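Local coordinates for tapirin (Caldicellulosiruptor kristjanssonii, PDB 6N2B), which probably helps the cell attach to plant biomass by binding cellulose through its beta-helical C-terminal domain, which also holds a calcium ion, at residues K241-N246 against S263-E268; N287-N292 against G307-N312. All blocks are in the same frame, centred on the assembly; numbering follows the deposited sequence.

Interaction 1 of 2, residues K241-N246 against S263-E268; sequences KAIGVN and SIEIKE
Lys267 and Asn246 meet side by side, and the ammonium NZ of Lys267 gives a hydrogen bond of 2.8 Å to OD1 of Asn246, lying in the plane of that amide carbonyl. The lysine bends at its third torsion (chi3 72°), which carries CE back alongside OD1 and brings NZ to it; NZ also donates to a water that in turn bonds Gly244 O. A long flexible cation suits the exposed corner after strand 263-266, from which it reaches across to Asn246. Cut back to alanine, Asn246 would no longer offer OD1 or ND2, and the Lys267 ammonium would probably be freer to turn, with Glu206 losing a donor.

Beneath these side chains the backbones run parallel. Ala242 N bonds Ser263 O at 2.9 Å, and Glu265 N returns to Ala242 O. Beyond them a beta bulge shifts the register by one residue, so that Val245 rather than Gly244 pairs with Ile266; the left-handed backbone of Gly244 (phi 68°), easiest for a residue without a side chain, makes the corner. Its N-H has a weak bond to OE1 of Glu265, 3.3 Å away. After the bulge Val245 N makes a weak bond to Glu265 O and Lys267 N a good one to Val245 O (2.8 Å), and at the corner Glu268 N bonds Asn246 O.

Val245 CG1 rests 3.8 Å from Ile266 CD1 on the buried face that also carries Ala242 and Ile264, small and branched apolar residues fit for an interior. The two segments are neighbouring parallel strands on successive turns of the beta-helix, flanked by strands 221-224 and 227-230, where Ala242 packs on Val223 and Val245 on Ile228, and on the other side by strand 287-291, where Ile264 and Ile266 meet Leu289 and Ala291.

Interaction 2 of 2, residues N287-N292 against G307-N312; sequences NTLNAN and GYYKAN
Tyr309 turns its ring beside its own backbone N (chi1 -55°), and Asn287 does the same with its amide, which brings the phenol oxygen and the carboxamide together. Asn287 ND2 donates to Tyr309 OH over 3.1 Å in a nearly straight bond (171°), with the oxygen in the amide plane although amide and ring planes stand 66° apart. Asn262 holds the other end of the amide through OD1, so a side chain with both donor and acceptor suits this buried place. Leu289 CB touches the edge of the Tyr309 ring at CD1, 3.7 Å away. A CB on Gly307 would point to the face where that ring lies, consistent with glycine at this position.

The opposite face carries Asn290 and Lys310, lying side by side with ND2 of Asn290 3.4 Å from Lys310 CD. Here polar and long side chains can reach solvent, and a water joins Asn290 OD1 to Tyr308 O.

Between the faces runs an unbroken parallel pairing, in which Lys310 N bonds Leu289 O at 2.7 Å and Ala291 N bonds Lys310 O at 2.9 Å. At the corner, another water links Asn292 OD1 to Asn312 ND2. Strands stacked in exact register, with like residues such as Ala291 over Ala311 and Asn292 beside Asn312, are the hallmark of successive turns of a parallel beta-helix.

How the interactions relate
Interactions 1 and 2 lie in series along the chain, their centres 10 Å apart, and meet because strands 263-266 and 287-291 are neighbours on the same side of the beta-helix. Ile264 O lies 2.8 Å from Asn290 N, and Ile266 N lies 2.8 Å from Asn290 O, both probable hydrogen bonds that continue the parallel pairing from one contact into the other. Together they follow four strands that are neighbours in the stack, bulged in 241-246 but regular in 287-292 and 307-312. At the corner, Glu268 OE1 comes within 3.3 Å of Asn292 ND2, a weak hydrogen bond at most. Both contacts lie away from the calcium site, which includes Asp429 and Glu465.

Interaction 1 of 2, residues K241-N246 against S263-E268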
loop_
_atom_site.group_PDB
_atom_site.type_symbol
_atom_site.label_atom_id
_atom_site.label_comp_id
_atom_site.label_asym_id
_atom_site.label_seq_id
_atom_site.Cartn_x
_atom_site.Cartn_y
_atom_site.Cartn_z
ATOM N N LYS A 241 5.927 -6.434 1.479
ATOM C CA LYS A 241 4.779 -7.309 1.695
ATOM C C LYS A 241 3.704 -6.600 2.508
ATOM O O LYS A 241 3.986 -6.001 3.551
ATOM C CB LYS A 241 5.186 -8.604 2.388
ATOM C CG LYS A 241 5.883 -9.559 1.465
ATOM C CD LYS A 241 6.677 -10.585 2.245
ATOM C CE LYS A 241 6.807 -11.888 1.494
ATOM N NZ LYS A 241 7.489 -11.689 0.185
ATOM N N ALA A 242 2.476 -6.680 2.026
ATOM C CA ALA A 242 1.299 -6.233 2.754
ATOM C C ALA A 242 0.415 -7.457 2.987
ATOM O O ALA A 242 -0.170 -7.997 2.042
ATOM C CB ALA A 242 0.572 -5.150 1.964
ATOM N N ILE A 243 0.330 -7.920 4.227
ATOM C CA ILE A 243 -0.443 -9.117 4.549
ATOM C C ILE A 243 -1.681 -8.707 5.331
ATOM O O ILE A 243 -1.574 -8.190 6.450
ATOM C CB ILE A 243 0.382 -10.133 5.349
ATOM C CG1 ILE A 243 1.667 -10.485 4.610
ATOM C CG2 ILE A 243 -0.431 -11.382 5.605
ATOM C CD1 ILE A 243 2.614 -11.318 5.455
ATOM N N GLY A 244 -2.855 -8.955 4.762
ATOM C CA GLY A 244 -4.086 -8.544 5.416
ATOM C C GLY A 244 -4.320 -7.044 5.513
ATOM O O GLY A 244 -5.023 -6.604 6.425
ATOM N N VAL A 245 -3.758 -6.248 4.594
ATOM C CA VAL A 245 -4.009 -4.812 4.578
ATOM C C VAL A 245 -5.425 -4.544 4.079
ATOM O O VAL A 245 -5.870 -5.099 3.065
ATOM C CB VAL A 245 -2.968 -4.095 3.699
ATOM C CG1 VAL A 245 -3.460 -2.703 3.300
ATOM C CG2 VAL A 245 -1.648 -3.978 4.434
ATOM N N ASN A 246 -6.141 -3.675 4.782
ATOM C CA ASN A 246 -7.511 -3.361 4.391
ATOM C C ASN A 246 -7.557 -2.407 3.198
ATOM O O ASN A 246 -8.173 -2.704 2.170
ATOM C CB ASN A 246 -8.267 -2.777 5.584
ATOM C CG ASN A 246 -8.614 -3.835 6.619
ATOM O OD1 ASN A 246 -8.921 -4.977 6.277
ATOM N ND2 ASN A 246 -8.563 -3.458 7.890
ATOM N N SER A 263 4.631 -9.166 -2.210
ATOM C CA SER A 263 3.369 -9.873 -2.077
ATOM C C SER A 263 2.411 -8.894 -1.408
ATOM O O SER A 263 2.648 -8.480 -0.269
ATOM C CB SER A 263 3.577 -11.165 -1.278
ATOM O OG SER A 263 2.387 -11.664 -0.688
ATOM N N ILE A 264 1.361 -8.475 -2.118
ATOM C CA ILE A 264 0.432 -7.466 -1.607
ATOM C C ILE A 264 -0.982 -8.045 -1.539
ATOM O O ILE A 264 -1.500 -8.558 -2.537
ATOM C CB ILE A 264 0.469 -6.189 -2.461
ATOM C CG1 ILE A 264 1.790 -5.464 -2.246
ATOM C CG2 ILE A 264 -0.631 -5.260 -2.083
ATOM C CD1 ILE A 264 2.120 -4.498 -3.369
ATOM N N GLU A 265 -1.604 -7.955 -0.360
ATOM C CA GLU A 265 -2.987 -8.380 -0.145
ATOM C C GLU A 265 -3.824 -7.185 0.268
ATOM O O GLU A 265 -3.579 -6.595 1.318
ATOM C CB GLU A 265 -3.086 -9.455 0.928
ATOM C CG GLU A 265 -2.630 -10.801 0.466
ATOM C CD GLU A 265 -2.266 -11.686 1.626
ATOM O OE1 GLU A 265 -2.921 -11.582 2.698
ATOM O OE2 GLU A 265 -1.319 -12.483 1.466
ATOM N N ILE A 266 -4.827 -6.855 -0.534
ATOM C CA ILE A 266 -5.723 -5.752 -0.242
ATOM C C ILE A 266 -7.127 -6.303 -0.063
ATOM O O ILE A 266 -7.704 -6.862 -1.002
ATOM C CB ILE A 266 -5.690 -4.691 -1.346
ATOM C CG1 ILE A 266 -4.250 -4.221 -1.578
ATOM C CG2 ILE A 266 -6.575 -3.526 -0.924
ATOM C CD1 ILE A 266 -3.722 -3.306 -0.464
ATOM N N LYS A 267 -7.682 -6.138 1.139
ATOM C CA LYS A 267 -8.973 -6.742 1.445
ATOM C C LYS A 267 -10.131 -5.916 0.936
ATOM O O LYS A 267 -11.176 -6.473 0.599
ATOM C CB LYS A 267 -9.113 -6.944 2.943
ATOM C CG LYS A 267 -8.242 -8.064 3.432
ATOM C CD LYS A 267 -8.039 -7.970 4.911
ATOM C CE LYS A 267 -9.299 -8.330 5.668
ATOM N NZ LYS A 267 -9.260 -7.701 7.026
ATOM N N GLU A 268 -9.978 -4.597 0.872
ATOM C CA GLU A 268 -11.056 -3.736 0.420
ATOM C C GLU A 268 -10.547 -2.939 -0.760
ATOM O O GLU A 268 -10.445 -3.475 -1.874
ATOM C CB GLU A 268 -11.599 -2.899 1.586
ATOM C CG GLU A 268 -12.353 -3.726 2.660
ATOM C CD GLU A 268 -13.444 -4.658 2.080
ATOM O OE1 GLU A 268 -14.015 -4.333 1.004
ATOM O OE2 GLU A 268 -13.740 -5.713 2.709
HETATM O O HOH W 1 -7.093 -7.367 8.572
#

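Interaction 2 of 2, residues N287-N292 against G307-N312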
loop_
_atom_site.group_PDB
_atom_site.type_symbol
_atom_site.label_atom_id
_atom_site.label_comp_id
_atom_site.label_asym_id
_atom_site.label_seq_id
_atom_site.Cartn_x
_atom_site.Cartn_y
_atom_site.Cartn_z
ATOM N N ASN A 287 6.495 -11.600 -7.830
ATOM C CA ASN A 287 5.513 -10.822 -7.095
ATOM C C ASN A 287 4.198 -11.581 -7.015
ATOM O O ASN A 287 3.914 -12.462 -7.830
ATOM C CB ASN A 287 5.249 -9.467 -7.764
ATOM C CG ASN A 287 6.505 -8.634 -7.958
ATOM O OD1 ASN A 287 7.431 -8.648 -7.134
ATOM N ND2 ASN A 287 6.536 -7.889 -9.052
ATOM N N THR A 288 3.388 -11.234 -6.014
ATOM C CA THR A 288 1.978 -11.598 -6.020
ATOM C C THR A 288 1.164 -10.392 -5.576
ATOM O O THR A 288 1.596 -9.634 -4.706
ATOM C CB THR A 288 1.657 -12.814 -5.116
ATOM O OG1 THR A 288 2.062 -12.555 -3.774
ATOM C CG2 THR A 288 2.369 -14.054 -5.597
ATOM N N LEU A 289 -0.007 -10.221 -6.181
ATOM C CA LEU A 289 -1.003 -9.254 -5.741
ATOM C C LEU A 289 -2.355 -9.948 -5.666
ATOM O O LEU A 289 -2.782 -10.567 -6.640
ATOM C CB LEU A 289 -1.075 -8.057 -6.701
ATOM C CG LEU A 289 -2.326 -7.183 -6.554
ATOM C CD1 LEU A 289 -2.276 -6.357 -5.278
ATOM C CD2 LEU A 289 -2.490 -6.293 -7.764
ATOM N N ASN A 290 -3.011 -9.879 -4.509
ATOM C CA ASN A 290 -4.393 -10.333 -4.339
ATOM C C ASN A 290 -5.171 -9.153 -3.794
ATOM O O ASN A 290 -4.991 -8.768 -2.631
ATOM C CB ASN A 290 -4.525 -11.510 -3.376
ATOM C CG ASN A 290 -3.859 -12.754 -3.879
ATOM O OD1 ASN A 290 -2.628 -12.874 -3.849
ATOM N ND2 ASN A 290 -4.669 -13.709 -4.337
ATOM N N ALA A 291 -6.021 -8.570 -4.619
ATOM C CA ALA A 291 -6.721 -7.370 -4.216
ATOM C C ALA A 291 -8.196 -7.532 -4.511
ATOM O O ALA A 291 -8.589 -8.177 -5.486
ATOM C CB ALA A 291 -6.175 -6.124 -4.914
ATOM N N ASN A 292 -9.007 -6.960 -3.633
ATOM C CA ASN A 292 -10.449 -7.004 -3.818
ATOM C C ASN A 292 -10.864 -6.034 -4.920
ATOM O O ASN A 292 -11.267 -6.449 -6.009
ATOM C CB ASN A 292 -11.137 -6.694 -2.489
ATOM C CG ASN A 292 -12.632 -6.827 -2.569
ATOM O OD1 ASN A 292 -13.157 -7.443 -3.498
ATOM N ND2 ASN A 292 -13.335 -6.243 -1.607
ATOM N N GLY A 307 5.008 -12.847 -11.859
ATOM C CA GLY A 307 4.060 -12.422 -10.865
ATOM C C GLY A 307 2.689 -12.978 -11.165
ATOM O O GLY A 307 2.348 -13.215 -12.328
ATOM N N TYR A 308 1.901 -13.201 -10.122
ATOM C CA TYR A 308 0.508 -13.595 -10.255
ATOM C C TYR A 308 -0.323 -12.498 -9.613
ATOM O O TYR A 308 -0.313 -12.340 -8.387
ATOM C CB TYR A 308 0.261 -14.955 -9.609
ATOM C CG TYR A 308 0.914 -16.063 -10.389
ATOM C CD1 TYR A 308 2.280 -16.334 -10.243
ATOM C CD2 TYR A 308 0.178 -16.825 -11.301
ATOM C CE1 TYR A 308 2.895 -17.347 -10.972
ATOM C CE2 TYR A 308 0.778 -17.841 -12.039
ATOM C CZ TYR A 308 2.136 -18.099 -11.872
ATOM O OH TYR A 308 2.731 -19.108 -12.607
ATOM N N TYR A 309 -1.028 -11.743 -10.438
ATOM C CA TYR A 309 -1.779 -10.576 -10.012
ATOM C C TYR A 309 -3.267 -10.868 -10.137
ATOM O O TYR A 309 -3.763 -11.099 -11.240
ATOM C CB TYR A 309 -1.393 -9.381 -10.872
ATOM C CG TYR A 309 0.086 -9.101 -10.902
ATOM C CD1 TYR A 309 0.678 -8.288 -9.935
ATOM C CD2 TYR A 309 0.895 -9.624 -11.901
ATOM C CE1 TYR A 309 2.035 -8.016 -9.962
ATOM C CE2 TYR A 309 2.264 -9.358 -11.934
ATOM C CZ TYR A 309 2.828 -8.550 -10.964
ATOM O OH TYR A 309 4.189 -8.269 -10.983
ATOM N N LYS A 310 -3.976 -10.834 -9.019
ATOM C CA LYS A 310 -5.413 -11.054 -8.988
ATOM C C LYS A 310 -6.124 -9.806 -8.478
ATOM O O LYS A 310 -5.764 -9.258 -7.432
ATOM C CB LYS A 310 -5.761 -12.257 -8.104
ATOM C CG LYS A 310 -5.051 -13.549 -8.521
ATOM C CD LYS A 310 -5.367 -14.684 -7.551
ATOM C CE LYS A 310 -4.313 -15.790 -7.580
ATOM N NZ LYS A 310 -4.677 -16.944 -8.456
ATOM N N ALA A 311 -7.129 -9.356 -9.210
ATOM C CA ALA A 311 -8.099 -8.408 -8.684
ATOM C C ALA A 311 -9.496 -8.975 -8.902
ATOM O O ALA A 311 -9.760 -9.634 -9.909
ATOM C CB ALA A 311 -7.978 -7.032 -9.351
ATOM N N ASN A 312 -10.391 -8.733 -7.952
ATOM C CA ASN A 312 -11.771 -9.141 -8.162
ATOM C C ASN A 312 -12.546 -8.095 -8.947
ATOM O O ASN A 312 -13.381 -8.441 -9.788
ATOM C CB ASN A 312 -12.451 -9.412 -6.829
ATOM C CG ASN A 312 -13.517 -10.461 -6.955
ATOM O OD1 ASN A 312 -13.233 -11.610 -7.317
ATOM N ND2 ASN A 312 -14.764 -10.077 -6.679
HETATM O O HOH W 2 -1.850 -14.253 -6.392
HETATM O O HOH W 3 -15.615 -7.551 -4.858
#